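Local atomic coordinates of thiamine-monophosphate kinase (Stenotrophomonas maltophilia, PDB entry 6XEP), a protein that probably catalyses the ATP-dependent phosphorylation of thiamine monophosphate to thiamine diphosphate, the active form of vitamin B1, with the help of magnesium ions. Residues A15-D18 with R19-A22; V78-S81 with D82-A85; P206-T209 with L210-L214; A230-G233 with H234-A237. All blocks are in the same frame, centred on the assembly; numbering follows the deposited sequence.

In the fold
None of the four contacts closes a loop of any length: each is local, within a helix or at its start, and along the chain they follow in series without nesting or crossing. Contact 1 forms the start of helix 17-24 near the N terminus, packed on helix 104-120. Contact 2 is the last part of helix 68-85, in the N-terminal AIR synthase-like region. Contacts 3 and 4 belong to the C-terminal region, in helices 208-214 and 228-239. Contacts 2 and 3 touch, Leu80 CB lying 3.7 Å from Pro206 CB, which ties the two regions together. Contacts 1 and 4 lie on opposite sides of the chain's centre, their own centres about 40 Å apart.

Contact 1: residues A15-D18 with R19-A22; sequences ALID and RIRA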
loop_
_atom_site.group_PDB
_atom_site.type_symbol
_atom_site.label_atom_id
_atom_site.label_comp_id
_atom_site.label_asym_id
_atom_site.label_seq_id
_atom_site.Cartn_x
_atom_site.Cartn_y
_atom_site.Cartn_z
ATOM N N ALA A 15 -16.512 3.723 2.158
ATOM C CA ALA A 15 -17.761 3.120 2.612
ATOM C C ALA A 15 -17.625 2.578 4.030
ATOM O O ALA A 15 -18.612 2.529 4.772
ATOM C CB ALA A 15 -18.190 2.006 1.657
ATOM N N LEU A 16 -16.407 2.205 4.428
ATOM C CA LEU A 16 -16.131 1.602 5.725
ATOM C C LEU A 16 -15.805 2.630 6.809
ATOM O O LEU A 16 -15.380 2.241 7.903
ATOM C CB LEU A 16 -14.968 0.610 5.598
ATOM C CG LEU A 16 -15.119 -0.488 4.545
ATOM C CD1 LEU A 16 -13.879 -1.386 4.505
ATOM C CD2 LEU A 16 -16.373 -1.294 4.843
ATOM N N ILE A 17 -15.992 3.923 6.542
ATOM C CA ILE A 17 -15.428 4.937 7.434
ATOM C C ILE A 17 -16.028 4.845 8.837
ATOM O O ILE A 17 -15.336 5.085 9.837
ATOM C CB ILE A 17 -15.603 6.346 6.837
ATOM C CG1 ILE A 17 -14.853 7.354 7.706
ATOM C CG2 ILE A 17 -17.045 6.705 6.737
ATOM C CD1 ILE A 17 -13.375 7.086 7.742
ATOM N N ASP A 18 -17.315 4.506 8.952
ATOM C CA ASP A 18 -17.905 4.442 10.289
ATOM C C ASP A 18 -17.242 3.353 11.122
ATOM O O ASP A 18 -16.898 3.561 12.292
ATOM C CB ASP A 18 -19.414 4.209 10.203
ATOM C CG ASP A 18 -20.149 5.397 9.616
ATOM O OD1 ASP A 18 -19.706 6.550 9.843
ATOM O OD2 ASP A 18 -21.169 5.186 8.920
ATOM N N ARG A 19 -17.056 2.176 10.538
ATOM C CA ARG A 19 -16.376 1.118 11.272
ATOM C C ARG A 19 -14.901 1.445 11.486
ATOM O O ARG A 19 -14.341 1.088 12.529
ATOM C CB ARG A 19 -16.568 -0.219 10.557
ATOM C CG ARG A 19 -18.012 -0.738 10.676
ATOM C CD ARG A 19 -18.103 -2.207 10.271
ATOM N NE ARG A 19 -18.181 -2.384 8.825
ATOM C CZ ARG A 19 -18.208 -3.572 8.223
ATOM N NH1 ARG A 19 -18.276 -3.650 6.902
ATOM N NH2 ARG A 19 -18.164 -4.687 8.943
ATOM N N ILE A 20 -14.264 2.150 10.541
ATOM C CA ILE A 20 -12.891 2.603 10.765
ATOM C C ILE A 20 -12.822 3.496 11.998
ATOM O O ILE A 20 -12.008 3.276 12.902
ATOM C CB ILE A 20 -12.350 3.333 9.525
ATOM C CG1 ILE A 20 -12.052 2.327 8.407
ATOM C CG2 ILE A 20 -11.055 4.125 9.879
ATOM C CD1 ILE A 20 -11.861 2.976 7.072
ATOM N N ARG A 21 -13.674 4.526 12.052
ATOM C CA ARG A 21 -13.616 5.470 13.163
ATOM C C ARG A 21 -13.956 4.802 14.488
ATOM O O ARG A 21 -13.385 5.150 15.527
ATOM C CB ARG A 21 -14.563 6.648 12.927
ATOM C CG ARG A 21 -14.154 7.585 11.810
ATOM C CD ARG A 21 -15.198 8.697 11.667
ATOM N NE ARG A 21 -15.041 9.430 10.415
ATOM C CZ ARG A 21 -15.996 10.176 9.864
ATOM N NH1 ARG A 21 -17.185 10.292 10.451
ATOM N NH2 ARG A 21 -15.765 10.805 8.719
ATOM N N ALA A 22 -14.895 3.850 14.480
ATOM C CA ALA A 22 -15.246 3.179 15.722
ATOM C C ALA A 22 -14.015 2.544 16.346
ATOM O O ALA A 22 -13.878 2.504 17.579
ATOM C CB ALA A 22 -16.327 2.133 15.454
HETATM O O HOH W 1 -18.833 1.710 7.890
HETATM O O HOH W 2 -18.562 7.860 11.930
#
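Ile17 and Arg21, one helical turn apart, make the main side-chain contact. CG1 of Ile17 sits over one face of the Arg21 guanidinium, 3.4 Å from NE, and the two side chains cross at a slant. The isoleucine branch gets there because CG1 is anti to the backbone N (chi1 -173°), while Arg21 runs extended from CG to NE. Asp18 is near Arg21 only electrostatically: its OD1 is 4.6 Å from Arg21 NH1 and well out of the guanidinium plane. A water bridges the gap, giving a hydrogen bond to Asp18 OD1 at 2.7 Å and taking a weak one from Arg21 NH1. Leu16, at the N-cap, accepts from Ile20 N through its O at 2.9 Å, and its CD2 lies 3.7 Å from Arg19 NH1. A second water links Ala15 O to Arg19 N across the first turn. The Arg19 guanidinium is positioned from outside, by a salt bridge to Asp112 and a hydrogen bond to Glu108 O. Those partners belong to helix 104-120, against which this first turn of helix 17-24 packs: Leu16 touches Ile107, Arg19 and Ile20 reach Phe115, and Ile20 also meets Phe14 and Leu32.

Contact 2: residues V78-S81 with D82-A85; sequences VNLS and DLAA
Ala84 N donates to Leu80 O at 2.8 Å, the shortest hydrogen bond between these two turns, and Ala84 CB rests 3.4 Å from the same oxygen. Val78 O receives Asp82 N at 3.1 Å. In the conformer given, one of two, the carboxylate of Asp82 also folds back toward this carbonyl, with OD1 tentatively 3.2 Å from Val78 O. Neither atom can be expected to donate, so this is a close approach and not a bond. The fold-back follows from chi1 of -64°, which sets CG beside the residue's own backbone N; CB meanwhile lies 3.3 Å from Asn79 O. On another side of the helix the leucines meet loosely, Leu80 CD2 4.5 Å from Leu83 CD1, and Leu83 CG leans on Asn79 O at 3.6 Å. Beyond the two turns, Ser81 OG is hydrogen-bonded to Asp223 and Asn79 ND2 to Thr52. The Asp82 carboxylate stands close to those of Asp54 and Asp223, a concentration of negative charge that would probably favour cations. Such a cluster of aspartates is consistent with the predicted magnesium site of this kinase, in which Asp82 on helix 68-85 would serve several of the ions.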
loop_
_atom_site.group_PDB
_atom_site.type_symbol
_atom_site.label_atom_id
_atom_site.label_comp_id
_atom_site.label_asym_id
_atom_site.label_seq_id
_atom_site.Cartn_x
_atom_site.Cartn_y
_atom_site.Cartn_z
ATOM N N VAL A 78 -2.660 -12.414 4.672
ATOM C CA VAL A 78 -1.348 -12.522 4.031
ATOM C C VAL A 78 -0.356 -11.564 4.686
ATOM O O VAL A 78 0.781 -11.930 5.001
ATOM C CB VAL A 78 -1.468 -12.264 2.518
ATOM C CG1 VAL A 78 -0.088 -12.304 1.892
ATOM C CG2 VAL A 78 -2.363 -13.315 1.900
ATOM N N ASN A 79 -0.780 -10.322 4.909
ATOM C CA ASN A 79 0.114 -9.323 5.489
ATOM C C ASN A 79 0.424 -9.620 6.944
ATOM O O ASN A 79 1.557 -9.415 7.406
ATOM C CB ASN A 79 -0.523 -7.946 5.360
ATOM C CG ASN A 79 -0.475 -7.436 3.959
ATOM O OD1 ASN A 79 -1.346 -7.741 3.143
ATOM N ND2 ASN A 79 0.566 -6.677 3.646
ATOM N N LEU A 80 -0.585 -10.049 7.702
ATOM C CA LEU A 80 -0.351 -10.375 9.095
ATOM C C LEU A 80 0.590 -11.562 9.226
ATOM O O LEU A 80 1.383 -11.622 10.168
ATOM C CB LEU A 80 -1.675 -10.662 9.793
ATOM C CG LEU A 80 -2.581 -9.455 10.007
ATOM C CD1 LEU A 80 -3.891 -9.880 10.685
ATOM C CD2 LEU A 80 -1.853 -8.376 10.837
ATOM N N SER A 81 0.498 -12.519 8.303
ATOM C CA SER A 81 1.413 -13.651 8.335
ATOM C C SER A 81 2.850 -13.194 8.074
ATOM O O SER A 81 3.794 -13.710 8.689
ATOM C CB SER A 81 0.977 -14.694 7.313
ATOM O OG SER A 81 1.872 -15.786 7.344
ATOM N N ASP A 82 3.026 -12.228 7.162
ATOM C CA ASP A 82 4.339 -11.631 6.917
ATOM C C ASP A 82 4.876 -10.982 8.188
ATOM O O ASP A 82 6.046 -11.152 8.551
ATOM C CB ASP A 82 4.249 -10.567 5.814
ATOM C CG ASP A 82 3.842 -11.115 4.450
ATOM O OD1 ASP A 82 3.852 -12.339 4.228
ATOM O OD2 ASP A 82 3.511 -10.273 3.581
ATOM N N LEU A 83 4.025 -10.200 8.865
ATOM C CA LEU A 83 4.446 -9.546 10.101
ATOM C C LEU A 83 4.753 -10.569 11.180
ATOM O O LEU A 83 5.682 -10.382 11.967
ATOM C CB LEU A 83 3.363 -8.584 10.596
ATOM C CG LEU A 83 3.193 -7.317 9.759
ATOM C CD1 LEU A 83 2.127 -6.436 10.370
ATOM C CD2 LEU A 83 4.520 -6.568 9.668
ATOM N N ALA A 84 3.976 -11.653 11.237
ATOM C CA ALA A 84 4.204 -12.682 12.253
ATOM C C ALA A 84 5.598 -13.278 12.145
ATOM O O ALA A 84 6.279 -13.498 13.159
ATOM C CB ALA A 84 3.156 -13.785 12.117
ATOM N N ALA A 85 6.038 -13.560 10.918
ATOM C CA ALA A 85 7.323 -14.200 10.704
ATOM C C ALA A 85 8.469 -13.293 11.088
ATOM O O ALA A 85 9.594 -13.768 11.236
ATOM C CB ALA A 85 7.462 -14.629 9.236
#

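Contact 3: residues P206-T209 with L210-L214; sequences PRVT and LGLRL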
loop_
_atom_site.group_PDB
_atom_site.type_symbol
_atom_site.label_atom_id
_atom_site.label_comp_id
_atom_site.label_asym_id
_atom_site.label_seq_id
_atom_site.Cartn_x
_atom_site.Cartn_y
_atom_site.Cartn_z
ATOM N N PRO A 206 -3.361 -16.270 10.399
ATOM C CA PRO A 206 -1.988 -15.790 10.605
ATOM C C PRO A 206 -1.577 -15.999 12.051
ATOM O O PRO A 206 -2.349 -15.716 12.961
ATOM C CB PRO A 206 -2.067 -14.304 10.249
ATOM C CG PRO A 206 -3.508 -13.904 10.603
ATOM C CD PRO A 206 -4.326 -15.155 10.237
ATOM N N ARG A 207 -0.365 -16.516 12.261
ATOM C CA ARG A 207 0.032 -16.916 13.609
ATOM C C ARG A 207 0.754 -15.769 14.320
ATOM O O ARG A 207 1.917 -15.873 14.722
ATOM C CB ARG A 207 0.886 -18.180 13.558
ATOM C CG ARG A 207 0.253 -19.306 12.746
ATOM C CD ARG A 207 -1.093 -19.757 13.340
ATOM N NE ARG A 207 -1.525 -20.979 12.671
ATOM C CZ ARG A 207 -2.695 -21.567 12.866
ATOM N NH1 ARG A 207 -3.570 -21.036 13.732
ATOM N NH2 ARG A 207 -2.983 -22.677 12.181
ATOM N N VAL A 208 0.024 -14.657 14.469
ATOM C CA VAL A 208 0.614 -13.445 15.047
ATOM C C VAL A 208 1.036 -13.687 16.498
ATOM O O VAL A 208 2.139 -13.310 16.915
ATOM C CB VAL A 208 -0.364 -12.258 14.938
ATOM C CG1 VAL A 208 0.254 -11.017 15.566
ATOM C CG2 VAL A 208 -0.735 -11.978 13.460
ATOM N N THR A 209 0.156 -14.296 17.300
ATOM C CA THR A 209 0.503 -14.519 18.705
ATOM C C THR A 209 1.756 -15.382 18.838
ATOM O O THR A 209 2.643 -15.083 19.649
ATOM C CB THR A 209 -0.673 -15.160 19.452
ATOM O OG1 THR A 209 -1.829 -14.334 19.286
ATOM C CG2 THR A 209 -0.361 -15.260 20.930
ATOM N N LEU A 210 1.863 -16.436 18.037
ATOM C CA LEU A 210 3.090 -17.228 18.030
ATOM C C LEU A 210 4.296 -16.373 17.661
ATOM O O LEU A 210 5.337 -16.424 18.328
ATOM C CB LEU A 210 2.959 -18.393 17.055
ATOM C CG LEU A 210 4.217 -19.244 16.845
ATOM C CD1 LEU A 210 4.622 -19.967 18.111
ATOM C CD2 LEU A 210 3.906 -20.277 15.745
ATOM N N GLY A 211 4.174 -15.578 16.599
ATOM C CA GLY A 211 5.297 -14.759 16.170
ATOM C C GLY A 211 5.807 -13.846 17.263
ATOM O O GLY A 211 7.018 -13.660 17.417
ATOM N N LEU A 212 4.896 -13.315 18.072
ATOM C CA LEU A 212 5.246 -12.408 19.157
ATOM C C LEU A 212 5.881 -13.115 20.334
ATOM O O LEU A 212 6.389 -12.440 21.234
ATOM C CB LEU A 212 4.009 -11.666 19.646
ATOM C CG LEU A 212 3.484 -10.595 18.695
ATOM C CD1 LEU A 212 2.209 -10.051 19.257
ATOM C CD2 LEU A 212 4.516 -9.474 18.522
ATOM N N ARG A 213 5.849 -14.445 20.360
ATOM C CA ARG A 213 6.495 -15.174 21.437
ATOM C C ARG A 213 7.776 -15.863 21.016
ATOM O O ARG A 213 8.598 -16.177 21.885
ATOM C CB ARG A 213 5.534 -16.204 22.028
ATOM C CG ARG A 213 4.389 -15.511 22.762
ATOM C CD ARG A 213 3.779 -16.389 23.811
ATOM N NE ARG A 213 2.418 -15.962 24.066
ATOM C CZ ARG A 213 1.545 -16.633 24.811
ATOM N NH1 ARG A 213 0.319 -16.151 24.966
ATOM N NH2 ARG A 213 1.894 -17.779 25.392
ATOM N N LEU A 214 7.991 -16.035 19.710
ATOM C CA LEU A 214 9.102 -16.845 19.209
ATOM C C LEU A 214 10.459 -16.206 19.475
ATOM O O LEU A 214 11.468 -16.920 19.543
ATOM C CB LEU A 214 8.937 -17.086 17.708
ATOM C CG LEU A 214 8.033 -18.253 17.315
ATOM C CD1 LEU A 214 7.920 -18.392 15.802
ATOM C CD2 LEU A 214 8.550 -19.534 17.924
#
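Backbone hydrogen bonds join Arg207 and Val208 to the turn that follows. Gly211 N donates to Arg207 O at 3.0 Å and Leu212 N to Val208 O at the same length, while Leu212 N also makes a weak bond to Thr209 O. Arg207 is the centre of an inverse gamma turn, marked by a weak bond from Val208 N to Pro206 O, and it occupies the N-cap of helix 208-214. The chain thus bends sharply at Arg207 and enters the helix at once. Leu212 CG also rests on this backbone, 3.5 Å from Val208 O.

Of the apolar contacts, Val208 CG1 meets Leu212 CD1 at 4.3 Å. Arg207 CB touches Leu210 CB at 4.1 Å before the arginine chain bends at chi2 (-61°) and leads away. This short helix belongs to the C-terminal region of the AIR synthase-related fold and lies between helix 68-85, where Val208 touches Leu80, and strand 277-282, where Leu210 touches Leu278.

Thr209 and Arg213 run alongside and point the same way; it is the threonine methyl, CG2, that approaches the guanidinium, at a slant and 4.2 Å from Arg213 NH1. Arg213 CG, on the extended chain, passes 3.6 Å from Thr209 O, and NH2 farther out has a weak hydrogen bond to Ser296 OG of helix 287-297. The Arg207 guanidinium forms a salt bridge with Glu277.

Contact 4: residues A230-G233 with H234-A237; sequences ADLG and HIAA
His234 folds back along its helix onto the preceding turn. Its CB lies 3.4 Å from Asp231 O, and with CG anti to the carbonyl carbon (chi1 -59°) the ring is turned toward the start of the helix. Ala230 O then sits over the centre of one ring face, 3.6 Å above the plane. CD2 lies 3.7 Å from Asp231 OD1, which meets the ring at a slant; the two side chains run alongside and point the same way, with carboxylate and ring planes 66° apart. The tip, NE2, does not reach the carboxylate itself. A water in the plane of the ring lies 2.9 Å from NE2 and donates to Asp231 OD1 at 2.8 Å, so that aspartate and imidazole are joined through solvent and the ring's rotation is probably steadied.

In the backbone, the bonding is loose at first: His234 N reaches Ala230 O at 3.3 Å and also makes a weak bond to Asp231 O, to which Ile235 N adds another weak one. The next turn is tighter, with Ala236 N donating to Leu232 O at 2.9 Å. Elsewhere on the helix, Leu232 CD1 lies 4.2 Å from Ile235 CB.

Asp231 OD2 accepts from the backbone N atoms of Ser225 and Asp226, predicted to bind ATP and magnesium respectively, which places the carboxylate as a probable second-shell support for that loop. Helix 228-239 leans on strand 220-224, where Asp231 and Ile235 touch Val222, and on strand 242-245, where Leu232 meets Ala243 and Val245; His234 touches Arg153 of a neighbouring loop.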
loop_
_atom_site.group_PDB
_atom_site.type_symbol
_atom_site.label_atom_id
_atom_site.label_comp_id
_atom_site.label_asym_id
_atom_site.label_seq_id
_atom_site.Cartn_x
_atom_site.Cartn_y
_atom_site.Cartn_z
ATOM N N ALA A 230 10.087 -24.290 -0.323
ATOM C CA ALA A 230 10.531 -22.998 -0.829
ATOM C C ALA A 230 10.888 -22.064 0.318
ATOM O O ALA A 230 11.953 -21.437 0.309
ATOM C CB ALA A 230 9.437 -22.376 -1.707
ATOM N N ASP A 231 10.031 -22.000 1.339
ATOM C CA ASP A 231 10.226 -21.036 2.416
ATOM C C ASP A 231 11.311 -21.484 3.390
ATOM O O ASP A 231 12.154 -20.673 3.798
ATOM C CB ASP A 231 8.888 -20.778 3.115
ATOM C CG ASP A 231 7.957 -19.926 2.255
ATOM O OD1 ASP A 231 8.378 -18.818 1.855
ATOM O OD2 ASP A 231 6.850 -20.380 1.927
ATOM N N LEU A 232 11.348 -22.766 3.747
ATOM C CA LEU A 232 12.496 -23.243 4.512
ATOM C C LEU A 232 13.781 -23.061 3.720
ATOM O O LEU A 232 14.841 -22.796 4.300
ATOM C CB LEU A 232 12.303 -24.714 4.870
ATOM C CG LEU A 232 13.357 -25.394 5.712
ATOM C CD1 LEU A 232 13.615 -24.572 6.957
ATOM C CD2 LEU A 232 12.828 -26.786 6.054
ATOM N N GLY A 233 13.688 -23.172 2.398
ATOM C CA GLY A 233 14.813 -22.857 1.527
ATOM C C GLY A 233 15.411 -21.490 1.761
ATOM O O GLY A 233 16.626 -21.313 1.662
ATOM N N HIS A 234 14.568 -20.491 2.043
ATOM C CA HIS A 234 15.098 -19.172 2.386
ATOM C C HIS A 234 15.900 -19.214 3.686
ATOM O O HIS A 234 16.948 -18.572 3.790
ATOM C CB HIS A 234 13.968 -18.146 2.516
ATOM C CG HIS A 234 13.155 -17.977 1.277
ATOM N ND1 HIS A 234 13.710 -17.986 0.017
ATOM C CD2 HIS A 234 11.823 -17.794 1.104
ATOM C CE1 HIS A 234 12.754 -17.819 -0.882
ATOM N NE2 HIS A 234 11.600 -17.697 -0.248
ATOM N N ILE A 235 15.431 -19.957 4.693
ATOM C CA ILE A 235 16.226 -20.061 5.921
ATOM C C ILE A 235 17.573 -20.721 5.635
ATOM O O ILE A 235 18.627 -20.260 6.091
ATOM C CB ILE A 235 15.457 -20.821 7.019
ATOM C CG1 ILE A 235 14.255 -20.004 7.496
ATOM C CG2 ILE A 235 16.374 -21.082 8.219
ATOM C CD1 ILE A 235 13.525 -20.641 8.676
ATOM N N ALA A 236 17.557 -21.819 4.882
ATOM C CA ALA A 236 18.790 -22.551 4.617
ATOM C C ALA A 236 19.792 -21.675 3.872
ATOM O O ALA A 236 20.981 -21.617 4.224
ATOM C CB ALA A 236 18.461 -23.807 3.806
ATOM N N ALA A 237 19.322 -20.985 2.830
ATOM C CA ALA A 237 20.205 -20.146 2.028
ATOM C C ALA A 237 20.722 -18.955 2.832
ATOM O O ALA A 237 21.927 -18.711 2.891
ATOM C CB ALA A 237 19.470 -19.678 0.772
HETATM O O HOH W 3 8.757 -17.643 -0.654
#